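Local coordinates for protein NAD(P)H dehydrogenase (quinone) (Deinococcus radiodurans, PDB 1YDG) that binds one FMN per monomer and catalyses the reduction of quinones to quinols with NADH or NADPH as a homotetramer, at residues B[21-26]-B[176-181]; B[129-134]-B[170-175]. All blocks are in the same frame, centred on the assembly; numbering follows the deposited sequence.

Contact 1 (B[21-26]-B[176-181])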
loop_
_atom_site.group_PDB
_atom_site.type_symbol
_atom_site.label_atom_id
_atom_site.label_comp_id
_atom_site.label_asym_id
_atom_site.label_seq_id
_atom_site.Cartn_x
_atom_site.Cartn_y
_atom_site.Cartn_z
ATOM N N TYR B 21 8.322 -12.834 -19.589
ATOM C CA TYR B 21 7.938 -13.585 -20.768
ATOM C C TYR B 21 7.817 -15.080 -20.418
ATOM O O TYR B 21 6.847 -15.729 -20.804
ATOM C CB TYR B 21 8.940 -13.338 -21.905
ATOM C CG TYR B 21 8.641 -14.023 -23.229
ATOM C CD1 TYR B 21 7.342 -14.107 -23.724
ATOM C CD2 TYR B 21 9.674 -14.545 -24.015
ATOM C CE1 TYR B 21 7.070 -14.728 -24.948
ATOM C CE2 TYR B 21 9.413 -15.156 -25.235
ATOM C CZ TYR B 21 8.106 -15.247 -25.700
ATOM O OH TYR B 21 7.825 -15.843 -26.918
ATOM N N ALA B 22 8.780 -15.627 -19.683
ATOM C CA ALA B 22 8.693 -17.047 -19.275
ATOM C C ALA B 22 7.448 -17.265 -18.398
ATOM O O ALA B 22 6.714 -18.236 -18.568
ATOM C CB ALA B 22 9.943 -17.468 -18.525
ATOM N N MET B 23 7.210 -16.332 -17.481
ATOM C CA MET B 23 6.051 -16.426 -16.602
ATOM C C MET B 23 4.761 -16.348 -17.391
ATOM O O MET B 23 3.845 -17.094 -17.133
ATOM C CB MET B 23 6.066 -15.299 -15.558
ATOM C CG MET B 23 7.212 -15.375 -14.569
ATOM S SD MET B 23 7.280 -13.929 -13.508
ATOM C CE MET B 23 5.845 -14.202 -12.521
ATOM N N ALA B 24 4.699 -15.418 -18.345
ATOM C CA ALA B 24 3.495 -15.197 -19.123
ATOM C C ALA B 24 3.196 -16.380 -20.023
ATOM O O ALA B 24 2.032 -16.761 -20.178
ATOM C CB ALA B 24 3.605 -13.920 -19.918
ATOM N N GLN B 25 4.241 -16.987 -20.587
ATOM C CA GLN B 25 4.061 -18.219 -21.362
ATOM C C GLN B 25 3.490 -19.334 -20.496
ATOM O O GLN B 25 2.593 -20.052 -20.931
ATOM C CB GLN B 25 5.368 -18.673 -22.011
ATOM C CG GLN B 25 5.939 -17.716 -23.045
ATOM C CD GLN B 25 7.235 -18.244 -23.650
ATOM O OE1 GLN B 25 7.203 -19.109 -24.516
ATOM N NE2 GLN B 25 8.373 -17.750 -23.171
ATOM N N GLU B 26 3.985 -19.468 -19.268
ATOM C CA GLU B 26 3.451 -20.475 -18.330
ATOM C C GLU B 26 1.980 -20.203 -18.015
ATOM O O GLU B 26 1.138 -21.121 -18.021
ATOM C CB GLU B 26 4.308 -20.509 -17.047
ATOM C CG GLU B 26 4.008 -21.674 -16.119
ATOM C CD GLU B 26 4.441 -23.034 -16.682
ATOM O OE1 GLU B 26 5.477 -23.123 -17.364
ATOM O OE2 GLU B 26 3.739 -24.023 -16.432
ATOM N N GLN B 176 18.855 -17.456 -14.958
ATOM C CA GLN B 176 18.566 -18.893 -15.046
ATOM C C GLN B 176 17.046 -19.136 -15.030
ATOM O O GLN B 176 16.285 -18.270 -14.576
ATOM C CB GLN B 176 19.265 -19.658 -13.903
ATOM C CG GLN B 176 20.359 -20.653 -14.353
ATOM C CD GLN B 176 21.603 -20.009 -14.985
ATOM O OE1 GLN B 176 21.625 -18.815 -15.314
ATOM N NE2 GLN B 176 22.648 -20.820 -15.165
ATOM N N PRO B 177 16.592 -20.302 -15.538
ATOM C CA PRO B 177 15.150 -20.484 -15.740
ATOM C C PRO B 177 14.284 -20.526 -14.472
ATOM O O PRO B 177 14.788 -20.487 -13.337
ATOM C CB PRO B 177 15.057 -21.822 -16.492
ATOM C CG PRO B 177 16.441 -22.110 -16.986
ATOM C CD PRO B 177 17.348 -21.491 -15.972
ATOM N N LEU B 178 12.975 -20.597 -14.704
ATOM C CA LEU B 178 11.998 -20.632 -13.628
ATOM C C LEU B 178 11.986 -21.993 -12.939
ATOM O O LEU B 178 12.149 -23.030 -13.580
ATOM C CB LEU B 178 10.588 -20.305 -14.152
ATOM C CG LEU B 178 10.127 -18.843 -14.235
ATOM C CD1 LEU B 178 11.242 -17.904 -14.670
ATOM C CD2 LEU B 178 8.945 -18.754 -15.178
ATOM N N LEU B 179 11.766 -21.953 -11.632
ATOM C CA LEU B 179 11.635 -23.137 -10.807
ATOM C C LEU B 179 10.243 -23.710 -10.966
ATOM O O LEU B 179 9.305 -22.991 -11.320
ATOM C CB LEU B 179 11.841 -22.775 -9.340
ATOM C CG LEU B 179 13.012 -21.859 -8.993
ATOM C CD1 LEU B 179 13.045 -21.629 -7.494
ATOM C CD2 LEU B 179 14.319 -22.449 -9.486
ATOM N N GLU B 180 10.115 -24.999 -10.672
ATOM C CA GLU B 180 8.827 -25.700 -10.709
ATOM C C GLU B 180 7.799 -25.058 -9.771
ATOM O O GLU B 180 6.619 -24.962 -10.109
ATOM C CB GLU B 180 9.023 -27.179 -10.341
ATOM C CG GLU B 180 7.745 -27.985 -10.040
ATOM C CD GLU B 180 6.906 -28.268 -11.273
ATOM O OE1 GLU B 180 6.743 -29.457 -11.626
ATOM O OE2 GLU B 180 6.406 -27.308 -11.891
ATOM N N ASN B 181 8.264 -24.623 -8.605
ATOM C CA ASN B 181 7.395 -24.042 -7.588
ATOM C C ASN B 181 6.763 -22.735 -8.090
ATOM O O ASN B 181 5.558 -22.499 -7.931
ATOM C CB ASN B 181 8.183 -23.783 -6.298
ATOM C CG ASN B 181 9.182 -24.904 -5.974
ATOM O OD1 ASN B 181 8.792 -26.001 -5.534
ATOM N ND2 ASN B 181 10.484 -24.631 -6.197
#

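Contact 2 (B[129-134]-B[170-175])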
loop_
_atom_site.group_PDB
_atom_site.type_symbol
_atom_site.label_atom_id
_atom_site.label_comp_id
_atom_site.label_asym_id
_atom_site.label_seq_id
_atom_site.Cartn_x
_atom_site.Cartn_y
_atom_site.Cartn_z
ATOM N N GLY B 129 12.312 -7.618 -2.764
ATOM C CA GLY B 129 12.683 -6.356 -3.387
ATOM C C GLY B 129 11.553 -5.574 -4.048
ATOM O O GLY B 129 11.761 -4.976 -5.086
ATOM N N GLY B 130 10.354 -5.618 -3.470
ATOM C CA GLY B 130 9.262 -4.727 -3.857
ATOM C C GLY B 130 8.161 -5.392 -4.650
ATOM O O GLY B 130 7.212 -4.730 -5.078
ATOM N N GLN B 131 8.290 -6.699 -4.835
ATOM C CA GLN B 131 7.307 -7.497 -5.512
ATOM C C GLN B 131 5.889 -7.296 -4.955
ATOM O O GLN B 131 4.955 -7.066 -5.728
ATOM C CB GLN B 131 7.655 -8.984 -5.410
ATOM C CG GLN B 131 8.847 -9.447 -6.247
ATOM C CD GLN B 131 10.091 -9.682 -5.411
ATOM O OE1 GLN B 131 10.468 -8.832 -4.585
ATOM N NE2 GLN B 131 10.757 -10.819 -5.636
ATOM N N GLU B 132 5.733 -7.402 -3.632
ATOM C CA GLU B 132 4.414 -7.318 -3.026
ATOM C C GLU B 132 3.802 -5.963 -3.282
ATOM O O GLU B 132 2.632 -5.868 -3.619
ATOM C CB GLU B 132 4.458 -7.579 -1.516
ATOM C CG GLU B 132 4.770 -9.003 -1.188
ATOM C CD GLU B 132 4.730 -9.318 0.301
ATOM O OE1 GLU B 132 4.943 -10.498 0.604
ATOM O OE2 GLU B 132 4.471 -8.446 1.155
ATOM N N THR B 133 4.596 -4.909 -3.156
ATOM C CA THR B 133 4.052 -3.595 -3.396
ATOM C C THR B 133 3.698 -3.440 -4.895
ATOM O O THR B 133 2.704 -2.791 -5.217
ATOM C CB THR B 133 4.928 -2.474 -2.833
ATOM O OG1 THR B 133 6.241 -2.541 -3.401
ATOM C CG2 THR B 133 5.031 -2.591 -1.282
ATOM N N THR B 134 4.459 -4.084 -5.786
ATOM C CA THR B 134 4.210 -3.973 -7.233
ATOM C C THR B 134 2.874 -4.581 -7.540
ATOM O O THR B 134 2.085 -3.992 -8.273
ATOM C CB THR B 134 5.284 -4.667 -8.080
ATOM O OG1 THR B 134 6.565 -4.082 -7.806
ATOM C CG2 THR B 134 4.987 -4.541 -9.575
ATOM N N SER B 170 5.191 -14.370 -7.789
ATOM C CA SER B 170 6.327 -13.469 -7.845
ATOM C C SER B 170 7.615 -14.255 -7.760
ATOM O O SER B 170 7.812 -15.072 -6.854
ATOM C CB SER B 170 6.260 -12.365 -6.779
ATOM O OG SER B 170 6.382 -12.866 -5.474
ATOM N N VAL B 171 8.465 -13.987 -8.741
ATOM C CA VAL B 171 9.657 -14.741 -9.025
ATOM C C VAL B 171 10.872 -13.868 -8.726
ATOM O O VAL B 171 10.844 -12.661 -8.972
ATOM C CB VAL B 171 9.653 -15.130 -10.510
ATOM C CG1 VAL B 171 10.996 -15.674 -10.955
ATOM C CG2 VAL B 171 8.541 -16.130 -10.784
ATOM N N THR B 172 11.931 -14.478 -8.196
ATOM C CA THR B 172 13.211 -13.789 -8.021
ATOM C C THR B 172 14.032 -13.971 -9.303
ATOM O O THR B 172 14.433 -15.091 -9.654
ATOM C CB THR B 172 13.960 -14.276 -6.777
ATOM O OG1 THR B 172 13.127 -14.093 -5.628
ATOM C CG2 THR B 172 15.241 -13.478 -6.559
ATOM N N ALA B 173 14.226 -12.857 -10.013
ATOM C CA ALA B 173 14.873 -12.834 -11.328
ATOM C C ALA B 173 16.376 -13.077 -11.198
ATOM O O ALA B 173 17.086 -12.273 -10.578
ATOM C CB ALA B 173 14.610 -11.487 -12.020
ATOM N N ASN B 174 16.837 -14.193 -11.778
ATOM C CA ASN B 174 18.244 -14.624 -11.686
ATOM C C ASN B 174 18.903 -14.950 -13.049
ATOM O O ASN B 174 20.055 -15.400 -13.097
ATOM C CB ASN B 174 18.362 -15.816 -10.704
ATOM C CG ASN B 174 18.370 -17.186 -11.404
ATOM O OD1 ASN B 174 17.544 -17.475 -12.275
ATOM N ND2 ASN B 174 19.315 -18.036 -11.007
ATOM N N GLY B 175 18.168 -14.733 -14.145
ATOM C CA GLY B 175 18.635 -15.095 -15.497
ATOM C C GLY B 175 18.414 -16.565 -15.851
ATOM O O GLY B 175 17.878 -16.887 -16.921
#

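Contact 1 (B[21-26]-B[176-181])
Leu178 reaches the start of helix 19-33 with one methyl branch. Its CD2 lies 3.7 Å from Ala22 CB and 3.8 Å from Met23 CG. The same methyl also sits 3.8 Å from the backbone atom Met23 N, so it rests on the helix backbone as well as on two side chains. The other branch is set back a little, with Leu178 CD1 4.1 Å from Ala22 CB. The side chains of Met23 and Leu178 cross at about a right angle. Met23 CG is turned opposite its carbonyl carbon (chi1 -66°), which brings that methylene up to the leucine. The chain then bends at chi3, and the Met23 side chain comes within about 4 Å of that of FMN-binding Ser123 at their nearest atoms.

This is the tight part, and it is small: one leucine set against one turn of helix. The loose part lies on either side of Leu178 in the chain: Gln176 and Pro177 before it and Leu179 and Glu180 after it are exposed. Leu179 is the N-cap residue of helix 180-204. One turn beyond Ala22, at Glu26, charge takes over. Glu26 OE2 and Glu180 OE2 stand 6.2 Å apart as like charges. Arg187 forms salt bridges with both carboxylates, and Arg183 forms a salt bridge with Glu26 OE1, which probably offsets the repulsion.

In the flavodoxin-like fold, helix 19-33 follows the phosphate-binding loop; here residues 15-20 bind FMN. Leu178 lies close to Thr19. The contact thus lays the connection into the last helix over the first turn of helix 19-33. Between the two segments there is only van der Waals contact, with little directional preference. Specific polar pairing between the two helices falls to the neighbouring arginines.

Contact 2 (B[129-134]-B[170-175])
Gln131 lies alongside Ser170 through its aliphatic part. Gln131 CB and CG are each 3.9 Å from Ser170 CB, and Gln131 CB is 4.1 Å from Ser170 OG. The chain of Gln131 bends at chi2 (104°), which turns its amide along the strand. There Gln131 NE2 comes 3.8 Å from Val171 O and 4.0 Å from Thr172 OG1, too far for hydrogen bonds. The amide is held instead by Asn126 O, which takes a hydrogen bond from NE2. At its other end, Gln131 OE1 accepts a weak bond from Gly129 N. Ser170 OG likewise turns to an outside partner, Asn165 ND2.

The start of helix 131-144 packs here against one face of strand 170-172, a short strand paired in parallel with strand 117-124 of the flavodoxin-like sheet. Val171 points the other way, to Thr19 and Met23 of helix 19-33. The end of strand 117-124 and the loop that follows, residues 123-129, bind FMN.

Gly130, the N-cap residue, sets the start of the helix. Its phi of 107° suits glycine. Its O accepts from Thr134 N and also from Thr134 OG1 at 2.9 Å, the hydroxyl standing 47° out of the carbonyl plane. Thr134 OG1 is further hydrogen-bonded to OG1 of FMN-binding Thr88. Beyond this lies the second subunit: Glu132 OE1 accepts from Gly130 N of that neighbouring subunit, and Thr133 N donates to Glu132 OE2 of the neighbouring subunit.

In the fold
Contact 2 is buried, with a subunit interface at its back. Contact 1 is only partly buried, and no other chain of the assembly touches its segments. Their centres are 13 Å apart, and they meet where Met23 SD packs 3.7 Å from Val171 CG2. Strand 170-172 leads through its following loop into helix 180-204, so one continuous run, 170-181, supplies a side to each contact. It packs on helix 131-144 in contact 2 and on helix 19-33 in contact 1. Contact 1 joins apolar groups and leaves charge to its margin. Contact 2 joins the methylenes of two polar residues, whose polar ends bond elsewhere. Contact 2 contains FMN-binding Gly129, while contact 1 lies close to FMN-binding Thr19 and Ser123.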